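Local coordinates for DyP-type peroxidase (Thermobifida cellulosilytica, PDB 4GS1), which probably uses haem and hydrogen peroxide to oxidise dyes and other bulky substrates, as dye-decolorizing peroxidases do, at residues P48-V53 and E156-L161; R30-A35 and L100-L105; R124-L129 and P231-M236; I54-A59 and P174-R179; G113-A118 and G147-Q152. All coordinates share one frame; numbering follows the deposited sequence.

Interaction 1 of 5, residues P48-V53 and E156-L161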
# COMPACT_ATOMS: atom_id res chain seq x y z
N PRO B 48 -1.86 14.59 1.38
CA PRO B 48 -1.20 13.76 0.36
C PRO B 48 -1.92 12.43 0.18
O PRO B 48 -2.68 12.02 1.06
CB PRO B 48 0.20 13.52 0.95
CG PRO B 48 0.41 14.64 1.93
CD PRO B 48 -0.96 14.92 2.50
N ALA B 49 -1.66 11.76 -0.94
CA ALA B 49 -2.40 10.54 -1.26
C ALA B 49 -2.03 9.33 -0.39
O ALA B 49 -2.81 8.39 -0.30
CB ALA B 49 -2.23 10.18 -2.75
N PHE B 50 -0.86 9.36 0.24
CA PHE B 50 -0.40 8.20 1.04
C PHE B 50 -0.05 8.59 2.46
O PHE B 50 0.43 9.71 2.70
CB PHE B 50 0.80 7.53 0.35
CG PHE B 50 0.50 7.08 -1.04
CD1 PHE B 50 -0.09 5.84 -1.27
CD2 PHE B 50 0.75 7.91 -2.13
CE1 PHE B 50 -0.41 5.43 -2.56
CE2 PHE B 50 0.43 7.51 -3.42
CZ PHE B 50 -0.15 6.26 -3.63
N VAL B 51 -0.26 7.66 3.39
CA VAL B 51 0.10 7.88 4.79
C VAL B 51 0.69 6.60 5.39
O VAL B 51 0.38 5.50 4.95
CB VAL B 51 -1.12 8.33 5.65
CG1 VAL B 51 -2.04 7.13 5.99
CG2 VAL B 51 -0.66 9.02 6.94
N HIS B 52 1.57 6.77 6.37
CA HIS B 52 2.02 5.64 7.19
C HIS B 52 1.96 6.14 8.62
O HIS B 52 2.67 7.09 8.98
CB HIS B 52 3.44 5.19 6.79
CG HIS B 52 3.78 3.79 7.21
ND1 HIS B 52 4.74 3.03 6.55
CD2 HIS B 52 3.32 3.02 8.22
CE1 HIS B 52 4.83 1.85 7.13
NE2 HIS B 52 3.98 1.81 8.15
N VAL B 53 1.09 5.54 9.42
CA VAL B 53 0.97 5.92 10.82
C VAL B 53 1.72 4.89 11.63
O VAL B 53 1.50 3.69 11.46
CB VAL B 53 -0.50 5.98 11.25
CG1 VAL B 53 -0.60 6.30 12.74
CG2 VAL B 53 -1.23 7.04 10.44
N GLU B 156 2.79 12.21 -1.42
CA GLU B 156 1.98 11.95 -2.60
C GLU B 156 2.54 10.77 -3.39
O GLU B 156 1.94 10.32 -4.37
CB GLU B 156 1.92 13.22 -3.48
CG GLU B 156 0.96 13.17 -4.68
CD GLU B 156 -0.51 13.15 -4.30
OE1 GLU B 156 -0.85 13.45 -3.14
OE2 GLU B 156 -1.34 12.85 -5.19
N ASP B 157 3.69 10.24 -2.96
CA ASP B 157 4.33 9.12 -3.65
C ASP B 157 4.75 8.05 -2.65
O ASP B 157 5.30 8.38 -1.60
CB ASP B 157 5.54 9.61 -4.44
CG ASP B 157 6.20 8.50 -5.22
OD1 ASP B 157 5.78 8.26 -6.38
OD2 ASP B 157 7.11 7.85 -4.67
N PRO B 158 4.48 6.76 -2.96
CA PRO B 158 4.74 5.70 -1.97
C PRO B 158 6.23 5.41 -1.76
O PRO B 158 6.60 4.91 -0.69
CB PRO B 158 4.04 4.48 -2.58
CG PRO B 158 4.10 4.74 -4.08
CD PRO B 158 3.86 6.23 -4.19
N MET B 159 7.08 5.68 -2.75
CA MET B 159 8.51 5.46 -2.59
C MET B 159 9.15 6.58 -1.76
O MET B 159 10.00 6.33 -0.89
CB MET B 159 9.19 5.32 -3.95
CG MET B 159 10.63 4.93 -3.88
SD MET B 159 10.83 3.33 -3.06
CE MET B 159 12.17 2.68 -4.07
N VAL B 160 8.73 7.82 -2.00
CA VAL B 160 9.16 8.92 -1.14
C VAL B 160 8.75 8.62 0.30
O VAL B 160 9.55 8.75 1.23
CB VAL B 160 8.55 10.26 -1.60
CG1 VAL B 160 8.85 11.37 -0.59
CG2 VAL B 160 9.08 10.62 -2.99
N LEU B 161 7.51 8.17 0.47
CA LEU B 161 7.01 7.83 1.80
C LEU B 161 7.81 6.73 2.48
O LEU B 161 8.21 6.88 3.63
CB LEU B 161 5.52 7.44 1.74
CG LEU B 161 4.89 6.97 3.05
CD1 LEU B 161 4.99 8.05 4.11
CD2 LEU B 161 3.42 6.59 2.81
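The Phe50 ring meets residues 156-158 in two ways: Pro158 CD lies over one face, while the Glu156 carbonyl comes in at the edge, near the ring plane. The first approach is a CH-pi contact, with CD 4.2 Å from the centroid of the Phe50 ring and 27° off its normal. At the rim, Phe50 CE2 stands 3.3 Å from Glu156 O. Phe50 CG is anti to its carbonyl carbon (chi1 -58°), which swings the ring beneath the first turn of helix 158-172. Phe50 CB, which already points toward the helix, meets Leu161 CD2 at 3.7 Å. The same methyl reaches on to the backbone at Val51 and His52. Pro158 and Leu161 thereby seat the beginning of this helix on strand 50-58; the helix is the connection of a beta-alpha-beta crossover in the ferredoxin-like fold, running from strand 149-155 over the neighbouring strand 50-58 to strand 176-185. The Glu156 carboxylate folds back through a bend at chi2, and its OE1 accepts from Ala49 N at 2.9 Å, the donor standing 48° out of the carboxylate plane. OE2 is held by Ala189 N. Asp157 caps the helix: its OD2 accepts from Met159 N at 2.9 Å and, through the anti lone pair, from Val160 N at 3.1 Å, while OD1 takes a hydrogen bond from Thr188 N of the second subunit. Pro158 of that subunit also packs on Phe50.

Interaction 2 of 5, residues R30-A35 and L100-L105; sequences RRRADA and LLPASL
Arg32 and Pro102 cross at about a right angle, the pyrrolidine ring turned under the flat end of the arginine. Pro102 CG sits 3.5 Å from the plane of the Arg32 guanidinium, over its centre, and Pro102 CB approaches Arg32 NH1 to the same distance of 3.5 Å. A bend at chi2 (-122°) brings the Arg32 chain back over the proline although its CB starts away from it. Arg31 meets its partner quite differently, by an edge: NH1 makes a weak hydrogen bond to Ser104 OG at 2.8 Å, with OG near the guanidinium plane. Arg31 CG lies between the backbone N and the carbonyl carbon (chi1 68°), and a bend at chi3 turns the head to the serine. Ser104 OG also bonds to Met28 O. The backbones are joined as well, Ser104 N donating to Arg31 O at 2.9 Å. Farther along, a water accepts from Ala33 N and lies 2.7 Å from Leu105 O, to which it may donate, while Ala33 CB rests 3.4 Å from Leu105 O. Both Ala103 and Ser104 have left-handed helical backbone angles. Such a turn, gripped where Arg31 leaves helix 21-30, joins the segment after that helix to the loop that enters outer strand 106-111 of the ferredoxin-like sheet.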
# COMPACT_ATOMS: atom_id res chain seq x y z
N ARG B 30 4.56 17.57 -7.10
CA ARG B 30 5.64 18.51 -7.42
C ARG B 30 6.09 19.38 -6.24
O ARG B 30 7.28 19.68 -6.10
CB ARG B 30 5.20 19.40 -8.60
CG ARG B 30 5.92 20.73 -8.68
CD ARG B 30 5.29 21.66 -9.73
NE ARG B 30 4.10 22.36 -9.24
CZ ARG B 30 4.13 23.39 -8.40
NH1 ARG B 30 5.28 23.85 -7.93
NH2 ARG B 30 3.00 23.97 -8.02
N ARG B 31 5.15 19.76 -5.39
CA ARG B 31 5.41 20.78 -4.36
C ARG B 31 5.97 20.22 -3.06
O ARG B 31 5.79 19.04 -2.76
CB ARG B 31 4.12 21.52 -4.04
CG ARG B 31 3.10 20.63 -3.35
CD ARG B 31 1.73 21.27 -3.25
NE ARG B 31 1.54 22.00 -2.00
CZ ARG B 31 1.29 21.43 -0.82
NH1 ARG B 31 1.21 20.11 -0.71
NH2 ARG B 31 1.13 22.19 0.26
N ARG B 32 6.62 21.09 -2.28
CA ARG B 32 6.96 20.77 -0.90
C ARG B 32 5.76 21.05 -0.01
O ARG B 32 4.97 21.95 -0.30
CB ARG B 32 8.14 21.62 -0.42
CG ARG B 32 9.36 21.56 -1.32
CD ARG B 32 10.58 21.08 -0.56
NE ARG B 32 11.73 20.90 -1.44
CZ ARG B 32 12.37 19.75 -1.64
NH1 ARG B 32 12.00 18.65 -1.00
NH2 ARG B 32 13.41 19.71 -2.48
N ALA B 33 5.62 20.31 1.08
CA ALA B 33 4.58 20.63 2.06
C ALA B 33 4.94 21.95 2.75
O ALA B 33 6.09 22.37 2.75
CB ALA B 33 4.45 19.51 3.09
N ASP B 34 3.94 22.61 3.33
CA ASP B 34 4.19 23.79 4.17
C ASP B 34 4.69 23.32 5.54
O ASP B 34 3.92 22.82 6.36
CB ASP B 34 2.92 24.63 4.31
CG ASP B 34 3.08 25.81 5.26
OD1 ASP B 34 4.23 26.16 5.63
OD2 ASP B 34 2.05 26.40 5.64
N ALA B 35 5.98 23.48 5.80
CA ALA B 35 6.56 22.95 7.03
C ALA B 35 6.17 23.78 8.25
O ALA B 35 6.39 23.36 9.39
CB ALA B 35 8.08 22.85 6.91
N LEU B 100 13.36 11.53 -7.42
CA LEU B 100 11.95 11.78 -7.15
C LEU B 100 11.69 13.22 -6.72
O LEU B 100 12.56 13.88 -6.13
CB LEU B 100 11.43 10.83 -6.06
CG LEU B 100 11.67 9.35 -6.34
CD1 LEU B 100 11.03 8.50 -5.24
CD2 LEU B 100 11.13 8.99 -7.70
N LEU B 101 10.49 13.71 -7.02
CA LEU B 101 10.07 15.06 -6.65
C LEU B 101 9.68 15.09 -5.16
O LEU B 101 9.61 14.04 -4.51
CB LEU B 101 8.90 15.48 -7.55
CG LEU B 101 9.26 15.61 -9.03
CD1 LEU B 101 8.03 15.90 -9.86
CD2 LEU B 101 10.29 16.70 -9.22
N PRO B 102 9.45 16.29 -4.59
CA PRO B 102 9.22 16.36 -3.14
C PRO B 102 7.94 15.67 -2.67
O PRO B 102 7.91 15.18 -1.54
CB PRO B 102 9.14 17.87 -2.87
CG PRO B 102 9.98 18.49 -3.96
CD PRO B 102 9.70 17.63 -5.17
N ALA B 103 6.92 15.65 -3.51
CA ALA B 103 5.69 14.90 -3.24
C ALA B 103 5.01 15.23 -1.91
O ALA B 103 4.44 14.34 -1.26
CB ALA B 103 5.97 13.39 -3.33
N SER B 104 5.06 16.50 -1.52
CA SER B 104 4.31 16.99 -0.35
C SER B 104 4.65 16.24 0.94
O SER B 104 3.77 16.06 1.80
CB SER B 104 2.80 16.91 -0.60
OG SER B 104 2.41 17.79 -1.65
N LEU B 105 5.90 15.80 1.07
CA LEU B 105 6.31 15.00 2.23
C LEU B 105 6.12 15.77 3.52
O LEU B 105 6.59 16.90 3.65
CB LEU B 105 7.77 14.55 2.08
CG LEU B 105 8.38 13.80 3.26
CD1 LEU B 105 7.58 12.53 3.53
CD2 LEU B 105 9.84 13.47 2.95
O HOH W 1 7.87 18.54 1.89

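Interaction 3 of 5, residues R124-L129 and P231-M236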
# COMPACT_ATOMS: atom_id res chain seq x y z
N ARG B 124 1.33 16.55 34.53
CA ARG B 124 1.45 17.28 33.28
C ARG B 124 0.38 16.85 32.27
O ARG B 124 0.33 17.36 31.16
CB ARG B 124 2.83 17.07 32.65
CG ARG B 124 4.01 17.33 33.57
CD ARG B 124 4.09 18.79 34.00
NE ARG B 124 4.11 19.71 32.87
CZ ARG B 124 5.17 19.96 32.10
NH1 ARG B 124 6.32 19.33 32.32
NH2 ARG B 124 5.08 20.82 31.10
N ARG B 125 -0.48 15.93 32.68
CA ARG B 125 -1.43 15.31 31.76
C ARG B 125 -2.76 16.07 31.70
O ARG B 125 -3.50 16.07 32.68
CB ARG B 125 -1.68 13.87 32.18
CG ARG B 125 -2.45 13.04 31.20
CD ARG B 125 -2.34 11.57 31.53
NE ARG B 125 -3.21 10.78 30.65
CZ ARG B 125 -3.21 9.46 30.58
NH1 ARG B 125 -2.38 8.75 31.33
NH2 ARG B 125 -4.04 8.85 29.75
N PRO B 126 -3.06 16.72 30.56
CA PRO B 126 -4.32 17.45 30.44
C PRO B 126 -5.52 16.50 30.48
O PRO B 126 -5.37 15.34 30.08
CB PRO B 126 -4.23 18.11 29.05
CG PRO B 126 -2.75 18.10 28.71
CD PRO B 126 -2.23 16.85 29.35
N ASP B 127 -6.67 16.98 30.95
CA ASP B 127 -7.88 16.16 30.94
C ASP B 127 -8.19 15.62 29.54
O ASP B 127 -8.72 14.52 29.39
CB ASP B 127 -9.08 16.96 31.45
CG ASP B 127 -9.04 17.21 32.94
OD1 ASP B 127 -8.21 16.59 33.64
OD2 ASP B 127 -9.86 18.02 33.42
N ALA B 128 -7.85 16.40 28.51
CA ALA B 128 -8.13 16.01 27.13
C ALA B 128 -7.32 14.79 26.70
O ALA B 128 -7.65 14.15 25.69
CB ALA B 128 -7.88 17.18 26.18
N LEU B 129 -6.26 14.48 27.44
CA LEU B 129 -5.44 13.29 27.15
C LEU B 129 -5.90 12.06 27.95
O LEU B 129 -5.22 11.04 27.98
CB LEU B 129 -3.95 13.59 27.40
CG LEU B 129 -2.87 12.63 26.88
CD1 LEU B 129 -3.14 12.22 25.44
CD2 LEU B 129 -1.49 13.26 27.00
N PRO B 231 -1.11 25.68 34.44
CA PRO B 231 0.14 25.89 33.72
C PRO B 231 0.90 24.59 33.44
O PRO B 231 1.65 24.52 32.46
CB PRO B 231 0.95 26.76 34.68
CG PRO B 231 -0.08 27.48 35.50
CD PRO B 231 -1.20 26.49 35.67
N ALA B 232 0.71 23.58 34.28
CA ALA B 232 1.38 22.30 34.08
C ALA B 232 0.86 21.56 32.85
O ALA B 232 1.51 20.63 32.35
CB ALA B 232 1.23 21.44 35.32
N HIS B 233 -0.31 21.99 32.36
CA HIS B 233 -0.94 21.39 31.18
C HIS B 233 -0.76 22.24 29.92
O HIS B 233 -1.20 21.86 28.84
CB HIS B 233 -2.45 21.21 31.42
CG HIS B 233 -2.79 20.33 32.58
ND1 HIS B 233 -4.07 20.23 33.08
CD2 HIS B 233 -2.03 19.49 33.32
CE1 HIS B 233 -4.08 19.37 34.09
NE2 HIS B 233 -2.86 18.91 34.26
N ALA B 234 -0.11 23.40 30.06
CA ALA B 234 -0.05 24.37 28.97
C ALA B 234 0.86 23.99 27.80
O ALA B 234 0.87 24.66 26.77
CB ALA B 234 0.33 25.76 29.52
N TRP B 235 1.64 22.91 27.95
CA TRP B 235 2.46 22.42 26.84
C TRP B 235 1.61 22.02 25.64
O TRP B 235 2.13 21.92 24.52
CB TRP B 235 3.35 21.25 27.28
CG TRP B 235 2.61 20.02 27.72
CD1 TRP B 235 2.07 19.78 28.96
CD2 TRP B 235 2.34 18.85 26.94
NE1 TRP B 235 1.48 18.54 28.99
CE2 TRP B 235 1.62 17.94 27.76
CE3 TRP B 235 2.63 18.47 25.62
CZ2 TRP B 235 1.20 16.69 27.31
CZ3 TRP B 235 2.20 17.23 25.17
CH2 TRP B 235 1.49 16.35 26.01
N MET B 236 0.32 21.80 25.86
CA MET B 236 -0.60 21.45 24.77
C MET B 236 -1.41 22.63 24.24
O MET B 236 -2.22 22.45 23.32
CB MET B 236 -1.55 20.30 25.17
CG MET B 236 -1.03 18.91 24.84
SD MET B 236 -0.60 18.71 23.10
CE MET B 236 -2.22 18.73 22.34
O HOH W 2 3.14 22.79 30.61
O HOH W 3 -2.92 16.63 35.84
O HOH W 4 -6.60 19.96 31.58
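Trp235 and Arg124 meet through a short, nearly straight hydrogen bond: NE1 of the indole donates to Arg124 O at 2.7 Å, with an N-H...O angle of 175°, and the acceptor lies in the ring plane. Arg124 returns the grip, its NE donating to a lone pair of Ala232 O at 2.8 Å. Bends at chi2 and chi3 curl the arginine round to that carbonyl, and its guanidinium ends up 83° from the indole plane. Beside this pair, Pro126 CA makes a CH-pi contact over one face of His233, 3.9 Å from the ring centroid; Arg125 O lies over the same face. Pro126 CD also packs against Trp235 CZ2. Waters fill in the polar rim: one accepts from Arg124 NH2 and donates to Pro231 O, another links Asp127 N to His233 ND1, and a third joins Arg125 O to His233 NE2. Farther out, Arg124 NH2 donates to Asp391 O in the C-terminal helix 390-393. Arg125 NH2 bonds Leu129 O at 3.1 Å, closing its own turn, and Arg125 forms salt bridges with Glu117 and Asp131. An alanine at Arg124 would keep the carbonyl for the indole but would probably leave Ala232 O and Asp391 O without this donor, weakening the tie to helix 390-393. Leu116 backs Trp235, and Tyr241 packs on Pro126. The contact is thus a junction between two loops with 3-10 turns, one from each ferredoxin-like half of the DyP fold.

Interaction 4 of 5, residues I54-A59 and P174-R179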
# COMPACT_ATOMS: atom_id res chain seq x y z
N ILE B 54 2.64 5.35 12.48
CA ILE B 54 3.46 4.42 13.27
C ILE B 54 3.39 4.78 14.74
O ILE B 54 3.69 5.91 15.13
CB ILE B 54 4.94 4.47 12.82
CG1 ILE B 54 5.04 4.30 11.30
CG2 ILE B 54 5.75 3.36 13.52
CD1 ILE B 54 6.14 5.12 10.67
N ALA B 55 3.01 3.80 15.57
CA ALA B 55 3.00 4.00 17.01
C ALA B 55 4.24 3.32 17.60
O ALA B 55 4.60 2.22 17.19
CB ALA B 55 1.73 3.41 17.64
N PHE B 56 4.91 4.00 18.53
CA PHE B 56 6.13 3.47 19.14
C PHE B 56 6.00 3.39 20.65
O PHE B 56 5.28 4.18 21.25
CB PHE B 56 7.31 4.42 18.90
CG PHE B 56 7.64 4.68 17.45
CD1 PHE B 56 8.71 4.02 16.84
CD2 PHE B 56 6.94 5.63 16.71
CE1 PHE B 56 9.05 4.29 15.52
CE2 PHE B 56 7.27 5.90 15.38
CZ PHE B 56 8.32 5.23 14.79
N ASP B 57 6.73 2.46 21.26
CA ASP B 57 6.93 2.49 22.70
C ASP B 57 8.38 2.79 23.01
O ASP B 57 9.27 2.47 22.21
CB ASP B 57 6.57 1.14 23.33
CG ASP B 57 5.09 0.86 23.29
OD1 ASP B 57 4.31 1.82 23.39
OD2 ASP B 57 4.72 -0.32 23.16
N LEU B 58 8.64 3.39 24.17
CA LEU B 58 10.01 3.45 24.68
C LEU B 58 10.47 2.04 25.01
O LEU B 58 9.73 1.26 25.61
CB LEU B 58 10.11 4.31 25.94
CG LEU B 58 9.94 5.81 25.75
CD1 LEU B 58 10.15 6.52 27.09
CD2 LEU B 58 10.94 6.32 24.72
N ALA B 59 11.69 1.70 24.62
CA ALA B 59 12.26 0.39 24.95
C ALA B 59 12.66 0.32 26.42
O ALA B 59 12.85 1.34 27.07
CB ALA B 59 13.46 0.10 24.08
N PRO B 174 17.90 2.20 19.15
CA PRO B 174 16.95 1.29 19.79
C PRO B 174 16.20 1.94 20.95
O PRO B 174 15.53 1.20 21.68
CB PRO B 174 17.86 0.19 20.34
CG PRO B 174 19.10 0.96 20.76
CD PRO B 174 19.23 2.13 19.80
N THR B 175 16.27 3.26 21.13
CA THR B 175 15.51 3.82 22.25
C THR B 175 13.98 3.69 22.06
O THR B 175 13.24 3.63 23.03
CB THR B 175 15.95 5.24 22.69
OG1 THR B 175 14.87 6.17 22.53
CG2 THR B 175 17.17 5.72 21.93
N THR B 176 13.54 3.61 20.80
CA THR B 176 12.13 3.37 20.47
C THR B 176 11.96 2.01 19.79
O THR B 176 12.88 1.51 19.14
CB THR B 176 11.56 4.44 19.52
OG1 THR B 176 12.37 4.52 18.34
CG2 THR B 176 11.51 5.81 20.18
N THR B 177 10.77 1.42 19.95
CA THR B 177 10.41 0.17 19.27
C THR B 177 9.03 0.36 18.65
O THR B 177 8.14 0.94 19.28
CB THR B 177 10.31 -0.99 20.27
OG1 THR B 177 11.53 -1.09 21.03
CG2 THR B 177 10.09 -2.30 19.52
N VAL B 178 8.84 -0.10 17.42
CA VAL B 178 7.51 -0.03 16.80
C VAL B 178 6.51 -0.91 17.54
O VAL B 178 6.75 -2.10 17.77
CB VAL B 178 7.55 -0.42 15.31
CG1 VAL B 178 6.14 -0.50 14.75
CG2 VAL B 178 8.35 0.60 14.50
N ARG B 179 5.37 -0.32 17.91
CA ARG B 179 4.29 -1.06 18.55
C ARG B 179 3.28 -1.58 17.52
O ARG B 179 2.96 -2.77 17.50
CB ARG B 179 3.57 -0.18 19.59
CG ARG B 179 2.50 -0.90 20.39
CD ARG B 179 1.85 0.05 21.43
NE ARG B 179 0.78 -0.64 22.17
CZ ARG B 179 0.98 -1.33 23.28
NH1 ARG B 179 2.20 -1.42 23.81
NH2 ARG B 179 -0.04 -1.92 23.88
O HOH W 5 13.93 3.76 25.87
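Asp57 and Thr177 form an antiparallel hydrogen-bonded pair between strands 50-58 and 176-185, neighbours in the four-stranded ferredoxin-like sheet. Asp57 N donates to Thr177 O and Thr177 N to Asp57 O, each at 2.9 Å. The ladder runs on through Arg179 N to Ala55 O (2.8 Å) and, beyond the regular strand, through Ala59 N to Thr175 O. Phe56 with Val178 and Leu58 with Thr176 are the non-hydrogen-bonded pairs, and Phe56 CE1 packs 3.9 Å from Val178 CG2. Asp57, Arg179 and Thr176 also have side-chain partners. Asp57 OD2 is met on its syn side by Arg179 NH1 in a 2.8 Å salt bridge; the arginine chain, extended from CG to NE, lays CD beside the carboxylate, and the two planes stand 63° apart. Asp57 OD1 accepts from Asp148 N, and Arg179 NE donates to Cys145 O, so both ends of the ion pair are fixed by backbone groups as well. Arg143 NH1 also lies close to Arg179 NH1, the nitrogen bonded to Asp57 OD2. Thr176 OG1 pairs with Thr172 OG1. At the far end one water donates to both Ala59 O and Thr175 O, 2.9 Å from the latter.

Interaction 5 of 5, residues G113-A118 and G147-Q152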
# COMPACT_ATOMS: atom_id res chain seq x y z
N GLY B 113 -0.60 9.30 26.27
CA GLY B 113 -0.73 9.44 27.71
C GLY B 113 0.21 8.52 28.48
O GLY B 113 0.72 8.89 29.54
N SER B 114 0.45 7.32 27.96
CA SER B 114 1.33 6.36 28.63
C SER B 114 2.78 6.83 28.74
O SER B 114 3.53 6.36 29.60
CB SER B 114 1.26 5.00 27.94
OG SER B 114 1.60 5.12 26.57
N LEU B 115 3.19 7.75 27.86
CA LEU B 115 4.52 8.34 27.97
C LEU B 115 4.62 9.14 29.26
O LEU B 115 5.61 9.07 29.98
CB LEU B 115 4.83 9.25 26.77
CG LEU B 115 6.26 9.81 26.78
CD1 LEU B 115 7.27 8.76 26.34
CD2 LEU B 115 6.39 11.06 25.93
N LEU B 116 3.58 9.92 29.54
CA LEU B 116 3.58 10.75 30.74
C LEU B 116 3.56 9.88 31.98
O LEU B 116 4.21 10.19 32.98
CB LEU B 116 2.40 11.74 30.72
CG LEU B 116 2.60 12.99 29.85
CD1 LEU B 116 2.48 12.70 28.35
CD2 LEU B 116 1.61 14.07 30.25
N GLU B 117 2.85 8.75 31.91
CA GLU B 117 2.85 7.81 33.03
C GLU B 117 4.25 7.24 33.28
O GLU B 117 4.72 7.17 34.42
CB GLU B 117 1.82 6.69 32.83
CG GLU B 117 0.37 7.17 32.77
CD GLU B 117 -0.01 8.08 33.94
OE1 GLU B 117 0.44 7.82 35.08
OE2 GLU B 117 -0.77 9.06 33.72
N ALA B 118 4.93 6.84 32.21
CA ALA B 118 6.30 6.31 32.32
C ALA B 118 7.27 7.34 32.89
O ALA B 118 8.24 6.98 33.55
CB ALA B 118 6.79 5.80 30.98
N GLY B 147 0.19 3.42 22.49
CA GLY B 147 1.55 3.77 22.12
C GLY B 147 2.07 4.95 22.93
O GLY B 147 1.31 5.88 23.22
N ASP B 148 3.35 4.93 23.27
CA ASP B 148 3.96 6.07 23.97
C ASP B 148 4.14 7.27 23.04
O ASP B 148 4.05 8.43 23.48
CB ASP B 148 5.34 5.69 24.52
CG ASP B 148 5.29 4.65 25.63
OD1 ASP B 148 4.25 4.52 26.32
OD2 ASP B 148 6.32 3.97 25.82
N LEU B 149 4.42 6.99 21.77
CA LEU B 149 4.80 8.01 20.79
C LEU B 149 4.21 7.67 19.42
O LEU B 149 3.90 6.51 19.14
CB LEU B 149 6.32 8.08 20.66
CG LEU B 149 7.08 8.54 21.90
CD1 LEU B 149 8.55 8.10 21.84
CD2 LEU B 149 6.97 10.05 22.04
N MET B 150 4.09 8.68 18.56
CA MET B 150 3.49 8.51 17.25
C MET B 150 4.21 9.32 16.17
O MET B 150 4.62 10.46 16.40
CB MET B 150 2.01 8.93 17.32
CG MET B 150 1.22 8.71 16.06
SD MET B 150 1.31 10.08 14.90
CE MET B 150 0.95 11.48 15.96
N LEU B 151 4.38 8.72 14.99
CA LEU B 151 4.73 9.48 13.79
C LEU B 151 3.61 9.29 12.76
O LEU B 151 3.15 8.16 12.55
CB LEU B 151 6.07 9.04 13.19
CG LEU B 151 7.35 9.39 13.95
CD1 LEU B 151 8.56 8.81 13.23
CD2 LEU B 151 7.47 10.91 14.08
N GLN B 152 3.16 10.38 12.16
CA GLN B 152 2.32 10.29 10.96
C GLN B 152 3.21 10.81 9.84
O GLN B 152 3.66 11.95 9.89
CB GLN B 152 1.06 11.15 11.07
CG GLN B 152 0.19 11.13 9.79
CD GLN B 152 -0.97 12.10 9.83
OE1 GLN B 152 -0.83 13.27 10.22
NE2 GLN B 152 -2.13 11.63 9.41
O HOH W 6 -0.47 3.86 25.26
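Leu115 and Leu149 make the close-packed half of this contact, their CD2 methyls 4.1 Å apart. Leu115 CG is anti to the backbone N (chi1 -176°), which carries the branch across the Asp148 side chain at about a right angle, CD1 standing 4.1 Å from Asp148 CB. Nearer the helix backbone, Leu115 CB presses on Asp148 O at 3.5 Å. Ala73 and Leu77 of helix 66-90 pack round the two leucines, and Leu58 touches both. The other half is polar and wetter. Ser114 OG donates to the anti lone pair of Asp148 OD1 at 2.7 Å, and a water in turn donates to Ser114 OG (2.8 Å) while accepting from Gly147 N (2.9 Å). Gly147 adopts backbone angles, phi 136° and psi 143°, at which a CB would jam against the preceding carbonyl. Asp148 itself is buried, and its OD2 is held by a salt bridge to Arg63 NE and a hydrogen bond from Leu58 N. Were Asp148 an alanine, Arg63 would probably lose its carboxylate mate, and Leu58 N and the Ser114 hydroxyl would be left without this acceptor. Asp148 and Leu149 together face Phe56 in a classic beta bulge, so helix 113-118 lies against the bulged beginning of strand 149-155, which runs between strands 106-111 and 50-58, with helix 66-90 beside it.

From the N terminus, interaction 2 closes first, tying the segment after helix 21-30 to the loop before strand 106-111. Interaction 1 opens inside that loop and closes beyond it at helix 158-172, so the two cross; they also touch, Glu156 N probably bonding Ala103 O. Interaction 4 continues along strand 50-58 and closes on strand 176-185, crossing both. Interaction 5, a short closure between helix 113-118 and strand 149-155, nests inside interactions 1 and 4 and follows interaction 2 in series. Interaction 3 opens within interaction 5's loop and closes at 231-236, crossing interactions 1, 4 and 5 and linking the N-terminal ferredoxin-like half to the C-terminal one.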